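PDB 6K0P: alpha-1,3-glucanase from Paenibacillus glycanilyticus, which hydrolyses the alpha-1,3-glucosidic linkages of alpha-1,3-glucan, as a member of glycoside hydrolase family 87. Local coordinates for residues 448-453 / 528-533; 466-471 / 495-500; 520-525 / 552-557; 385-390 / 412-417. The protein carries 1 engineered substitution. All blocks are in the same frame, centred on the assembly; numbering follows the deposited sequence.

Overall arrangement
All four contacts lie in the parallel beta-helix of the catalytic domain. Interaction 4 comes first along the chain and closes before the others open. Interaction 2 follows, nested inside the long loop that interaction 1 closes, and interaction 3 joins the last coils, its segments alternating with those of interaction 1. Strands 389-392, 409-416, 465-469, 490-496, 520-524 and 554-555 pair in this order, so interactions 4, 2 and 3 mark every second pairing along this run of strands; centres of 4 and 2 lie about 14 Å apart, those of 2 and 3 about 17 Å. Interaction 1, about 13 Å from interaction 2 between centres, joins two loops, and both of these contacts hold the same glucose.

Interaction 1 of 4, residues 448-453 / 528-533; sequences TSVGAD and AEQGQG. With GLC (alpha-D-glucopyranose), chain C.
Ala528 meets the first segment through its carbonyl, whose O lies 3.2 Å from the methyl CB of Ala452 and more loosely against CB of Ser449. Glu529 is the centre of the contact. Its CG stands between the backbone N and the carbonyl carbon (chi1 56°) and the chain then runs extended, which carries the carboxylate past Thr448 toward the sugar. The two oxygens do different work. Glu529 OE1 accepts a hydrogen bond from O1 of the bound glucose at 2.6 Å, while Glu529 OE2 accepts one from a water 2.7 Å away. That water in turn accepts from Val450 N and is also hydrogen-bonded to Thr448 OG1, so a single solvent molecule ties the acid to backbone and side chain of the facing loop. Gripped at one oxygen by the sugar and at the other by the water, the carboxylate is probably restrained in its rotation. Thr448 O lies 3.3 Å from Glu529 OE2, but both are acceptors; the threonine carbonyl is instead engaged by Gln460, another residue of the glucose pocket.

The one direct backbone bond follows at Gln530, whose N donates to Val450 O at 2.7 Å with an angle of 145° at the hydrogen. Beyond it the Gln530 side chain runs beside that of Val450, Gln530 OE1 passing 3.7 Å from Val450 CG1. Gly531, at positive phi, occupies the third position of a type II turn spanning Glu529 to Gln532, and Gly451 does the same in the turn from Ser449 to Ala452. The two turns thus meet at their second residues, Val450 and Gln530, one in the loop between strands 437-446 and 460-462, the other between strands 520-524 and 537-541.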
loop_
_atom_site.group_PDB
_atom_site.type_symbol
_atom_site.label_atom_id
_atom_site.label_comp_id
_atom_site.label_asym_id
_atom_site.label_seq_id
_atom_site.Cartn_x
_atom_site.Cartn_y
_atom_site.Cartn_z
ATOM N N THR A 448 -9.025 -21.038 -3.470
ATOM C CA THR A 448 -9.048 -22.438 -3.062
ATOM C C THR A 448 -8.261 -23.260 -4.073
ATOM O O THR A 448 -8.100 -22.865 -5.232
ATOM C CB THR A 448 -10.481 -22.987 -2.948
ATOM O OG1 THR A 448 -11.158 -22.861 -4.208
ATOM C CG2 THR A 448 -11.247 -22.219 -1.874
ATOM N N SER A 449 -7.785 -24.420 -3.625
ATOM C CA SER A 449 -6.941 -25.304 -4.426
ATOM C C SER A 449 -7.467 -26.737 -4.400
ATOM O O SER A 449 -6.709 -27.699 -4.252
ATOM C CB SER A 449 -5.499 -25.258 -3.939
ATOM O OG SER A 449 -5.433 -25.630 -2.573
ATOM N N VAL A 450 -8.781 -26.898 -4.560
ATOM C CA VAL A 450 -9.365 -28.237 -4.575
ATOM C C VAL A 450 -8.858 -28.982 -5.801
ATOM O O VAL A 450 -8.960 -28.482 -6.930
ATOM C CB VAL A 450 -10.898 -28.161 -4.569
ATOM C CG1 VAL A 450 -11.492 -29.560 -4.674
ATOM C CG2 VAL A 450 -11.405 -27.466 -3.311
ATOM N N GLY A 451 -8.305 -30.176 -5.585
ATOM C CA GLY A 451 -7.785 -30.972 -6.678
ATOM C C GLY A 451 -6.488 -30.472 -7.270
ATOM O O GLY A 451 -6.135 -30.860 -8.385
ATOM N N ALA A 452 -5.754 -29.631 -6.544
ATOM C CA ALA A 452 -4.556 -29.012 -7.080
ATOM C C ALA A 452 -3.355 -29.950 -7.026
ATOM O O ALA A 452 -3.256 -30.841 -6.171
ATOM C CB ALA A 452 -4.216 -27.743 -6.289
ATOM N N ASP A 453 -2.429 -29.724 -7.951
ATOM C CA ASP A 453 -1.087 -30.267 -7.883
ATOM C C ASP A 453 -0.265 -29.429 -6.910
ATOM O O ASP A 453 -0.588 -28.267 -6.640
ATOM C CB ASP A 453 -0.451 -30.189 -9.274
ATOM C CG ASP A 453 1.025 -30.522 -9.269
ATOM O OD1 ASP A 453 1.371 -31.710 -9.068
ATOM O OD2 ASP A 453 1.849 -29.601 -9.463
ATOM N N ALA A 528 -3.488 -25.531 -10.830
ATOM C CA ALA A 528 -3.806 -24.659 -9.704
ATOM C C ALA A 528 -4.966 -25.200 -8.878
ATOM O O ALA A 528 -5.027 -24.962 -7.666
ATOM C CB ALA A 528 -4.134 -23.256 -10.220
ATOM N N GLU A 529 -5.888 -25.918 -9.517
ATOM C CA GLU A 529 -7.107 -26.447 -8.914
ATOM C C GLU A 529 -7.752 -27.311 -9.987
ATOM O O GLU A 529 -7.295 -27.335 -11.133
ATOM C CB GLU A 529 -8.063 -25.327 -8.476
ATOM C CG GLU A 529 -8.433 -24.386 -9.607
ATOM C CD GLU A 529 -9.276 -23.214 -9.152
ATOM O OE1 GLU A 529 -9.422 -22.247 -9.931
ATOM O OE2 GLU A 529 -9.796 -23.254 -8.016
ATOM N N GLN A 530 -8.823 -28.013 -9.610
ATOM C CA GLN A 530 -9.500 -28.912 -10.541
ATOM C C GLN A 530 -9.876 -28.174 -11.821
ATOM O O GLN A 530 -10.414 -27.064 -11.780
ATOM C CB GLN A 530 -10.753 -29.499 -9.880
ATOM C CG GLN A 530 -11.690 -28.449 -9.299
ATOM C CD GLN A 530 -12.890 -29.040 -8.572
ATOM O OE1 GLN A 530 -13.418 -28.439 -7.629
ATOM N NE2 GLN A 530 -13.323 -30.218 -9.005
ATOM N N GLY A 531 -9.559 -28.789 -12.962
ATOM C CA GLY A 531 -9.907 -28.242 -14.252
ATOM C C GLY A 531 -8.865 -27.336 -14.864
ATOM O O GLY A 531 -9.026 -26.926 -16.023
ATOM N N GLN A 532 -7.797 -27.027 -14.139
ATOM C CA GLN A 532 -6.775 -26.107 -14.612
ATOM C C GLN A 532 -5.518 -26.866 -15.006
ATOM O O GLN A 532 -5.201 -27.916 -14.438
ATOM C CB GLN A 532 -6.442 -25.071 -13.534
ATOM C CG GLN A 532 -7.559 -24.077 -13.332
ATOM C CD GLN A 532 -7.857 -23.316 -14.600
ATOM O OE1 GLN A 532 -6.979 -22.662 -15.158
ATOM N NE2 GLN A 532 -9.095 -23.412 -15.076
ATOM N N GLY A 533 -4.802 -26.324 -15.987
ATOM C CA GLY A 533 -3.623 -26.964 -16.516
ATOM C C GLY A 533 -2.411 -26.054 -16.524
ATOM O O GLY A 533 -2.402 -24.991 -15.901
HETATM C C1 GLC C . -9.804 -19.063 -8.881
HETATM C C2 GLC C . -10.630 -17.813 -8.863
HETATM C C3 GLC C . -10.243 -16.820 -9.928
HETATM C C4 GLC C . -8.756 -16.607 -9.851
HETATM C C5 GLC C . -8.096 -17.948 -10.089
HETATM C C6 GLC C . -6.603 -17.813 -9.995
HETATM O O1 GLC C . -10.199 -19.761 -9.902
HETATM O O2 GLC C . -12.009 -18.124 -8.953
HETATM O O3 GLC C . -10.754 -15.595 -9.468
HETATM O O4 GLC C . -8.309 -15.668 -10.826
HETATM O O5 GLC C . -8.458 -18.837 -9.081
HETATM O O6 GLC C . -5.916 -19.030 -10.045
HETATM O O HOH W 1 -10.411 -24.830 -5.860
#

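Interaction 2 of 4, residues 466-471 / 495-500; sequences WIYGGD and QSMSPN. With GLC (alpha-D-glucopyranose), chain C.
CG lies anti to the backbone N in Trp466 (chi1 -176°), Tyr468 and Gln495 alike, and the extended Gln495 chain lays its amide beside both rings. Gln495 OE1 accepts the indole NE1-H of Trp466 at 3.0 Å. The bond is bent, 140° at the hydrogen, and the donor stands above the carbonyl plane, away from a lone pair. Gln495 NE2 points the other way and donates to O6 of the bound glucose at 3.1 Å, passing 3.6 Å from CE1 of Tyr468. With its oxygen held by the indole, the amide has its nitrogen turned toward the sugar, so Trp466 positions a residue of the glucose pocket.

Beneath the side chains the backbones pair in parallel: Gln495 N donates to Ile467 O, Gly469 N to Gln495 O and, nearly straight at 169°, Met497 N to Gly469 O. Met497 CB approaches Tyr468 OH at 3.5 Å. Beyond the strand ends, a water accepts from Asn500 ND2 and donates to Asp471 O. Strand 465-469 lies between 490-496 and 409-416, as expected of stacked beta-helix coils, with Thr414 and Pro411 of 409-416 packed against the Trp466 side chain.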
loop_
_atom_site.group_PDB
_atom_site.type_symbol
_atom_site.label_atom_id
_atom_site.label_comp_id
_atom_site.label_asym_id
_atom_site.label_seq_id
_atom_site.Cartn_x
_atom_site.Cartn_y
_atom_site.Cartn_z
ATOM N N TRP A 466 3.617 -12.752 -9.612
ATOM C CA TRP A 466 2.702 -13.667 -10.277
ATOM C C TRP A 466 2.481 -13.161 -11.691
ATOM O O TRP A 466 1.994 -12.040 -11.886
ATOM C CB TRP A 466 1.382 -13.709 -9.509
ATOM C CG TRP A 466 0.331 -14.669 -10.001
ATOM C CD1 TRP A 466 0.518 -15.883 -10.610
ATOM C CD2 TRP A 466 -1.082 -14.496 -9.881
ATOM N NE1 TRP A 466 -0.697 -16.463 -10.882
ATOM C CE2 TRP A 466 -1.697 -15.633 -10.441
ATOM C CE3 TRP A 466 -1.888 -13.480 -9.354
ATOM C CZ2 TRP A 466 -3.087 -15.783 -10.487
ATOM C CZ3 TRP A 466 -3.265 -13.625 -9.398
ATOM C CH2 TRP A 466 -3.850 -14.765 -9.965
ATOM N N ILE A 467 2.861 -13.977 -12.670
ATOM C CA ILE A 467 2.640 -13.691 -14.081
ATOM C C ILE A 467 1.500 -14.600 -14.516
ATOM O O ILE A 467 1.695 -15.813 -14.675
ATOM C CB ILE A 467 3.898 -13.933 -14.921
ATOM C CG1 ILE A 467 5.107 -13.155 -14.364
ATOM C CG2 ILE A 467 3.625 -13.532 -16.374
ATOM C CD1 ILE A 467 5.960 -13.935 -13.340
ATOM N N TYR A 468 0.306 -14.030 -14.683
ATOM C CA TYR A 468 -0.922 -14.798 -14.880
ATOM C C TYR A 468 -1.510 -14.457 -16.239
ATOM O O TYR A 468 -2.010 -13.343 -16.445
ATOM C CB TYR A 468 -1.936 -14.470 -13.783
ATOM C CG TYR A 468 -3.242 -15.240 -13.837
ATOM C CD1 TYR A 468 -3.261 -16.615 -14.018
ATOM C CD2 TYR A 468 -4.457 -14.587 -13.656
ATOM C CE1 TYR A 468 -4.461 -17.328 -14.037
ATOM C CE2 TYR A 468 -5.657 -15.282 -13.669
ATOM C CZ TYR A 468 -5.652 -16.657 -13.866
ATOM O OH TYR A 468 -6.837 -17.362 -13.884
ATOM N N GLY A 469 -1.465 -15.419 -17.157
ATOM C CA GLY A 469 -2.192 -15.294 -18.405
ATOM C C GLY A 469 -3.628 -15.679 -18.145
ATOM O O GLY A 469 -3.895 -16.813 -17.749
ATOM N N GLY A 470 -4.550 -14.736 -18.324
ATOM C CA GLY A 470 -5.952 -14.990 -18.057
ATOM C C GLY A 470 -6.716 -15.299 -19.327
ATOM O O GLY A 470 -6.363 -16.230 -20.064
ATOM N N ASP A 471 -7.757 -14.521 -19.605
ATOM C CA ASP A 471 -8.560 -14.718 -20.802
ATOM C C ASP A 471 -8.205 -13.755 -21.923
ATOM O O ASP A 471 -8.805 -13.828 -22.999
ATOM C CB ASP A 471 -10.058 -14.643 -20.469
ATOM C CG ASP A 471 -10.436 -13.380 -19.701
ATOM O OD1 ASP A 471 -9.542 -12.635 -19.241
ATOM O OD2 ASP A 471 -11.651 -13.142 -19.545
ATOM N N GLN A 495 1.608 -18.778 -14.632
ATOM C CA GLN A 495 0.378 -19.565 -14.670
ATOM C C GLN A 495 -0.486 -19.140 -15.849
ATOM O O GLN A 495 -0.582 -17.948 -16.147
ATOM C CB GLN A 495 -0.411 -19.362 -13.365
ATOM C CG GLN A 495 -1.751 -20.110 -13.275
ATOM C CD GLN A 495 -2.519 -19.780 -11.995
ATOM O OE1 GLN A 495 -1.972 -19.162 -11.077
ATOM N NE2 GLN A 495 -3.785 -20.183 -11.934
ATOM N N SER A 496 -1.113 -20.121 -16.513
ATOM C CA SER A 496 -2.073 -19.878 -17.591
ATOM C C SER A 496 -3.445 -20.383 -17.177
ATOM O O SER A 496 -3.583 -21.534 -16.741
ATOM C CB SER A 496 -1.669 -20.607 -18.882
ATOM O OG SER A 496 -0.525 -20.013 -19.459
ATOM N N MET A 497 -4.454 -19.532 -17.334
ATOM C CA MET A 497 -5.835 -19.943 -17.133
ATOM C C MET A 497 -6.263 -20.893 -18.246
ATOM O O MET A 497 -6.071 -20.604 -19.432
ATOM C CB MET A 497 -6.725 -18.699 -17.148
ATOM C CG MET A 497 -8.218 -18.970 -17.158
ATOM S SD MET A 497 -9.099 -17.393 -17.128
ATOM C CE MET A 497 -10.790 -17.912 -17.406
ATOM N N SER A 498 -6.855 -22.060 -17.850
ATOM C CA SER A 498 -7.506 -23.008 -18.742
ATOM C C SER A 498 -8.992 -22.682 -18.821
ATOM O O SER A 498 -9.586 -22.237 -17.831
ATOM C CB SER A 498 -7.360 -24.431 -18.198
ATOM O OG SER A 498 -6.011 -24.839 -18.160
ATOM N N PRO A 499 -9.639 -22.909 -19.977
ATOM C CA PRO A 499 -9.069 -23.493 -21.194
ATOM C C PRO A 499 -8.518 -22.451 -22.173
ATOM O O PRO A 499 -8.091 -22.821 -23.263
ATOM C CB PRO A 499 -10.282 -24.178 -21.823
ATOM C CG PRO A 499 -11.402 -23.256 -21.491
ATOM C CD PRO A 499 -11.088 -22.676 -20.121
ATOM N N ASN A 500 -8.525 -21.170 -21.790
ATOM C CA ASN A 500 -8.132 -20.116 -22.726
ATOM C C ASN A 500 -6.713 -20.319 -23.243
ATOM O O ASN A 500 -6.448 -20.114 -24.433
ATOM C CB ASN A 500 -8.281 -18.751 -22.058
ATOM C CG ASN A 500 -9.645 -18.575 -21.419
ATOM O OD1 ASN A 500 -9.992 -19.284 -20.469
ATOM N ND2 ASN A 500 -10.428 -17.643 -21.945
HETATM C C1 GLC C . -9.804 -19.063 -8.881
HETATM C C2 GLC C . -10.630 -17.813 -8.863
HETATM C C3 GLC C . -10.243 -16.820 -9.928
HETATM C C4 GLC C . -8.756 -16.607 -9.851
HETATM C C5 GLC C . -8.096 -17.948 -10.089
HETATM C C6 GLC C . -6.603 -17.813 -9.995
HETATM O O1 GLC C . -10.199 -19.761 -9.902
HETATM O O2 GLC C . -12.009 -18.124 -8.953
HETATM O O3 GLC C . -10.754 -15.595 -9.468
HETATM O O4 GLC C . -8.309 -15.668 -10.826
HETATM O O5 GLC C . -8.458 -18.837 -9.081
HETATM O O6 GLC C . -5.916 -19.030 -10.045
HETATM O O HOH W 2 -4.637 -18.381 -20.453
HETATM O O HOH W 3 -9.587 -16.202 -24.112
#

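Interaction 3 of 4, residues 520-525 / 552-557; sequences YGIKLV and SAIYGE. With SO4 (sulfate ion), chain E.
Two successive coils of the parallel beta-helix turn a corner together here, at Gly521-Ile522 and at Ala553, and run on as paired strands. Ile522 N donates to Ala553 O, Tyr555 N to Ile522 O and Leu524 N to Tyr555 O, the last at 2.8 Å and nearly straight (170°).

Tyr520, just before the corner, lays its ring alongside that of Tyr555, which shares a face with Lys523; the two side chains point the same way. Their planes are close to parallel, 20° apart, but the rings are slid past each other and barely overlap. What sits over the Tyr520 ring is instead the methylene of Tyr555: Tyr555 CB is 3.3 Å from the ring centroid and almost exactly on the normal, a clear CH-pi contact. With its CG anti to the backbone N (chi1 178°), Tyr555 sends its own ring onward so that CD1 comes 3.5 Å from Tyr520 OH. Ser552 OG approaches the Tyr520 ring obliquely, 3.4 Å from CD1. The hydroxyls are held from outside, Tyr520 OH by Asp454 and Tyr555 OH by Asp453 and Gln559; Lys523 NZ forms a salt bridge to Asp454.

On the opposite side of the paired strands Ile522 CG2 meets Ile554 CD1 at 4.0 Å. At the turn after the strand, Gly556 N donates to O4 of a sulfate at 2.9 Å, an ion probably from the crystallisation liquor. Strand 520-524 is flanked on its other edge by strand 490-496, and Leu524 packs on Phe563 and Val565 of strand 563-569.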
loop_
_atom_site.group_PDB
_atom_site.type_symbol
_atom_site.label_atom_id
_atom_site.label_comp_id
_atom_site.label_asym_id
_atom_site.label_seq_id
_atom_site.Cartn_x
_atom_site.Cartn_y
_atom_site.Cartn_z
ATOM N N TYR A 520 10.144 -22.795 -3.831
ATOM C CA TYR A 520 10.890 -22.803 -5.085
ATOM C C TYR A 520 11.272 -21.384 -5.476
ATOM O O TYR A 520 10.557 -20.425 -5.170
ATOM C CB TYR A 520 10.060 -23.383 -6.246
ATOM C CG TYR A 520 9.301 -24.652 -5.916
ATOM C CD1 TYR A 520 9.976 -25.844 -5.667
ATOM C CD2 TYR A 520 7.914 -24.663 -5.871
ATOM C CE1 TYR A 520 9.286 -27.002 -5.360
ATOM C CE2 TYR A 520 7.214 -25.817 -5.575
ATOM C CZ TYR A 520 7.908 -26.983 -5.315
ATOM O OH TYR A 520 7.216 -28.136 -5.018
ATOM N N GLY A 521 12.394 -21.258 -6.182
ATOM C CA GLY A 521 12.710 -19.979 -6.795
ATOM C C GLY A 521 11.691 -19.595 -7.849
ATOM O O GLY A 521 11.174 -18.476 -7.854
ATOM N N ILE A 522 11.388 -20.527 -8.751
ATOM C CA ILE A 522 10.445 -20.320 -9.844
ATOM C C ILE A 522 9.449 -21.468 -9.823
ATOM O O ILE A 522 9.846 -22.632 -9.706
ATOM C CB ILE A 522 11.181 -20.273 -11.198
ATOM C CG1 ILE A 522 12.171 -19.104 -11.214
ATOM C CG2 ILE A 522 10.181 -20.197 -12.366
ATOM C CD1 ILE A 522 13.194 -19.181 -12.317
ATOM N N LYS A 523 8.158 -21.148 -9.912
ATOM C CA LYS A 523 7.123 -22.165 -10.052
ATOM C C LYS A 523 6.367 -21.932 -11.351
ATOM O O LYS A 523 5.835 -20.837 -11.582
ATOM C CB LYS A 523 6.146 -22.166 -8.876
ATOM C CG LYS A 523 5.033 -23.202 -9.074
ATOM C CD LYS A 523 4.222 -23.427 -7.806
ATOM C CE LYS A 523 3.057 -24.384 -8.057
ATOM N NZ LYS A 523 2.230 -24.614 -6.824
ATOM N N LEU A 524 6.344 -22.953 -12.204
ATOM C CA LEU A 524 5.407 -23.014 -13.317
ATOM C C LEU A 524 4.199 -23.793 -12.810
ATOM O O LEU A 524 4.305 -24.986 -12.511
ATOM C CB LEU A 524 6.063 -23.688 -14.525
ATOM C CG LEU A 524 7.459 -23.196 -14.931
ATOM C CD1 LEU A 524 7.956 -23.941 -16.188
ATOM C CD2 LEU A 524 7.504 -21.686 -15.174
ATOM N N VAL A 525 3.068 -23.111 -12.653
ATOM C CA VAL A 525 1.894 -23.749 -12.066
ATOM C C VAL A 525 1.380 -24.815 -13.026
ATOM O O VAL A 525 1.076 -24.529 -14.189
ATOM C CB VAL A 525 0.814 -22.710 -11.731
ATOM C CG1 VAL A 525 -0.425 -23.389 -11.117
ATOM C CG2 VAL A 525 1.387 -21.644 -10.789
ATOM N N SER A 552 13.529 -26.779 -4.177
ATOM C CA SER A 552 14.348 -26.819 -5.382
ATOM C C SER A 552 14.247 -25.470 -6.074
ATOM O O SER A 552 13.349 -24.669 -5.788
ATOM C CB SER A 552 13.892 -27.932 -6.326
ATOM O OG SER A 552 12.600 -27.655 -6.823
ATOM N N ALA A 553 15.166 -25.237 -7.015
ATOM C CA ALA A 553 15.222 -23.933 -7.668
ATOM C C ALA A 553 13.994 -23.676 -8.533
ATOM O O ALA A 553 13.445 -22.569 -8.517
ATOM C CB ALA A 553 16.496 -23.798 -8.497
ATOM N N ILE A 554 13.557 -24.666 -9.307
ATOM C CA ILE A 554 12.417 -24.502 -10.203
ATOM C C ILE A 554 11.522 -25.729 -10.119
ATOM O O ILE A 554 12.002 -26.870 -10.126
ATOM C CB ILE A 554 12.835 -24.189 -11.661
ATOM C CG1 ILE A 554 11.604 -24.069 -12.569
ATOM C CG2 ILE A 554 13.803 -25.258 -12.203
ATOM C CD1 ILE A 554 11.886 -23.445 -13.941
ATOM N N TYR A 555 10.215 -25.487 -10.041
ATOM C CA TYR A 555 9.199 -26.526 -10.073
ATOM C C TYR A 555 8.334 -26.359 -11.316
ATOM O O TYR A 555 7.961 -25.234 -11.680
ATOM C CB TYR A 555 8.290 -26.463 -8.832
ATOM C CG TYR A 555 7.198 -27.507 -8.895
ATOM C CD1 TYR A 555 7.440 -28.809 -8.476
ATOM C CD2 TYR A 555 5.942 -27.203 -9.406
ATOM C CE1 TYR A 555 6.456 -29.775 -8.552
ATOM C CE2 TYR A 555 4.947 -28.169 -9.498
ATOM C CZ TYR A 555 5.213 -29.451 -9.065
ATOM O OH TYR A 555 4.239 -30.421 -9.153
ATOM N N GLY A 556 8.014 -27.482 -11.964
ATOM C CA GLY A 556 6.992 -27.534 -12.989
ATOM C C GLY A 556 7.499 -27.633 -14.414
ATOM O O GLY A 556 6.680 -27.794 -15.331
ATOM N N GLU A 557 8.814 -27.541 -14.631
ATOM C CA GLU A 557 9.331 -27.432 -15.993
ATOM C C GLU A 557 9.019 -28.679 -16.819
ATOM O O GLU A 557 8.573 -28.581 -17.971
ATOM C CB GLU A 557 10.831 -27.149 -15.973
ATOM C CG GLU A 557 11.375 -26.851 -17.364
ATOM C CD GLU A 557 12.814 -26.373 -17.359
ATOM O OE1 GLU A 557 13.491 -26.467 -16.311
ATOM O OE2 GLU A 557 13.262 -25.889 -18.419
HETATM S S SO4 E . 9.005 -30.829 -12.718
HETATM O O1 SO4 E . 7.758 -30.602 -13.420
HETATM O O2 SO4 E . 9.116 -32.283 -12.461
HETATM O O3 SO4 E . 10.143 -30.391 -13.507
HETATM O O4 SO4 E . 9.059 -30.104 -11.442
#

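Interaction 4 of 4, residues 385-390 / 412-417; sequences RAAAFA and GITISS. With ACY (acetic acid), chain K.
Phe389 and Gly412 begin the pairing of two neighbouring coils of the parallel beta-helix. Phe389 N donates to Gly412 O at 3.0 Å, and Phe389 O accepts Thr414 N at 2.9 Å, the donor lying in the carbonyl plane. Gly412 O is crowded by carbon as well: the methyl CB of Ala388 comes within 3.3 Å and CD2 of the Phe389 ring also reaches it.

The side chains on one side of the sheet meet through Phe389 CD2 and Ile413 CG1, 4.2 Å apart. On the other side small groups pack closely, the CB atoms of Ala390 and Thr414 touching. Thr414 OG1 lies beside its backbone N (chi1 -69°), which directs it at the CB of Ala387, 3.5 Å away.

Farther out, strand 357-360 pairs with the other edge of 389-392, and strand 465-469 with 409-416, so each of the two strands is paired on both edges. Leu378 and Ala380 of strand 374-383 pack against the Phe389 side chain, while Asp355 accepts Ala387 N. At the start of the segment Arg385, extended to NE, meets a bound acetic acid molecule, probably from the crystallisation liquor, at the guanidinium edge: Arg385 NE donates to OXT at 2.8 Å and Arg385 NH2 to the acid's O at 3.0 Å.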
loop_
_atom_site.group_PDB
_atom_site.type_symbol
_atom_site.label_atom_id
_atom_site.label_comp_id
_atom_site.label_asym_id
_atom_site.label_seq_id
_atom_site.Cartn_x
_atom_site.Cartn_y
_atom_site.Cartn_z
ATOM N N ARG A 385 -4.486 -6.980 2.049
ATOM C CA ARG A 385 -5.126 -7.919 1.141
ATOM C C ARG A 385 -4.661 -7.545 -0.256
ATOM O O ARG A 385 -4.469 -6.360 -0.536
ATOM C CB ARG A 385 -6.658 -7.806 1.234
ATOM C CG ARG A 385 -7.396 -8.636 0.202
ATOM C CD ARG A 385 -8.876 -8.348 0.248
ATOM N NE ARG A 385 -9.566 -9.028 -0.840
ATOM C CZ ARG A 385 -10.856 -9.315 -0.816
ATOM N NH1 ARG A 385 -11.589 -8.971 0.240
ATOM N NH2 ARG A 385 -11.409 -9.947 -1.846
ATOM N N ALA A 386 -4.460 -8.553 -1.115
ATOM C CA ALA A 386 -4.032 -8.353 -2.502
ATOM C C ALA A 386 -2.577 -7.886 -2.592
ATOM O O ALA A 386 -1.783 -8.168 -1.686
ATOM C CB ALA A 386 -5.023 -7.490 -3.297
ATOM N N ALA A 387 -2.185 -7.231 -3.684
ATOM C CA ALA A 387 -0.766 -7.079 -3.983
ATOM C C ALA A 387 -0.254 -5.682 -3.645
ATOM O O ALA A 387 -1.015 -4.715 -3.563
ATOM C CB ALA A 387 -0.488 -7.390 -5.464
ATOM N N ALA A 388 1.067 -5.579 -3.460
ATOM C CA ALA A 388 1.677 -4.258 -3.326
ATOM C C ALA A 388 1.542 -3.459 -4.618
ATOM O O ALA A 388 1.214 -2.266 -4.596
ATOM C CB ALA A 388 3.143 -4.399 -2.902
ATOM N N PHE A 389 1.784 -4.103 -5.757
ATOM C CA PHE A 389 1.713 -3.467 -7.066
ATOM C C PHE A 389 0.981 -4.417 -7.998
ATOM O O PHE A 389 1.246 -5.619 -7.986
ATOM C CB PHE A 389 3.130 -3.189 -7.609
ATOM C CG PHE A 389 3.976 -2.381 -6.675
ATOM C CD1 PHE A 389 3.855 -0.995 -6.640
ATOM C CD2 PHE A 389 4.869 -3.001 -5.807
ATOM C CE1 PHE A 389 4.610 -0.247 -5.754
ATOM C CE2 PHE A 389 5.632 -2.254 -4.924
ATOM C CZ PHE A 389 5.505 -0.873 -4.905
ATOM N N ALA A 390 0.055 -3.891 -8.798
ATOM C CA ALA A 390 -0.725 -4.753 -9.675
ATOM C C ALA A 390 -0.958 -4.067 -11.007
ATOM O O ALA A 390 -1.394 -2.910 -11.052
ATOM C CB ALA A 390 -2.067 -5.130 -9.039
ATOM N N GLY A 412 3.817 -9.703 -4.172
ATOM C CA GLY A 412 4.354 -8.356 -4.227
ATOM C C GLY A 412 3.930 -7.626 -5.489
ATOM O O GLY A 412 3.555 -6.451 -5.436
ATOM N N ILE A 413 4.003 -8.303 -6.642
ATOM C CA ILE A 413 3.614 -7.740 -7.934
ATOM C C ILE A 413 2.736 -8.749 -8.661
ATOM O O ILE A 413 3.167 -9.883 -8.910
ATOM C CB ILE A 413 4.822 -7.366 -8.812
ATOM C CG1 ILE A 413 5.788 -6.452 -8.048
ATOM C CG2 ILE A 413 4.338 -6.697 -10.099
ATOM C CD1 ILE A 413 7.018 -6.082 -8.857
ATOM N N THR A 414 1.512 -8.339 -8.998
ATOM C CA THR A 414 0.620 -9.114 -9.851
ATOM C C THR A 414 0.691 -8.546 -11.259
ATOM O O THR A 414 0.527 -7.335 -11.450
ATOM C CB THR A 414 -0.819 -9.017 -9.340
ATOM O OG1 THR A 414 -0.928 -9.718 -8.102
ATOM C CG2 THR A 414 -1.808 -9.628 -10.348
ATOM N N ILE A 415 0.941 -9.416 -12.239
ATOM C CA ILE A 415 0.950 -9.058 -13.656
ATOM C C ILE A 415 -0.052 -9.999 -14.304
ATOM O O ILE A 415 0.225 -11.196 -14.437
ATOM C CB ILE A 415 2.354 -9.228 -14.262
ATOM C CG1 ILE A 415 3.365 -8.363 -13.501
ATOM C CG2 ILE A 415 2.369 -8.850 -15.750
ATOM C CD1 ILE A 415 4.833 -8.615 -13.876
ATOM N N SER A 416 -1.223 -9.481 -14.682
ATOM C CA SER A 416 -2.364 -10.340 -14.991
ATOM C C SER A 416 -3.102 -9.881 -16.236
ATOM O O SER A 416 -3.411 -8.694 -16.375
ATOM C CB SER A 416 -3.356 -10.350 -13.821
ATOM O OG SER A 416 -4.563 -11.000 -14.198
ATOM N N SER A 417 -3.425 -10.832 -17.113
ATOM C CA SER A 417 -4.278 -10.548 -18.257
ATOM C C SER A 417 -5.698 -11.086 -18.081
ATOM O O SER A 417 -6.399 -11.314 -19.073
ATOM C CB SER A 417 -3.629 -11.031 -19.559
ATOM O OG SER A 417 -3.666 -12.448 -19.686
HETATM C C ACY K . -8.484 -10.325 -3.963
HETATM O O ACY K . -9.735 -10.262 -4.260
HETATM O OXT ACY K . -7.985 -9.978 -2.903
HETATM C CH3 ACY K . -7.632 -10.902 -5.086
#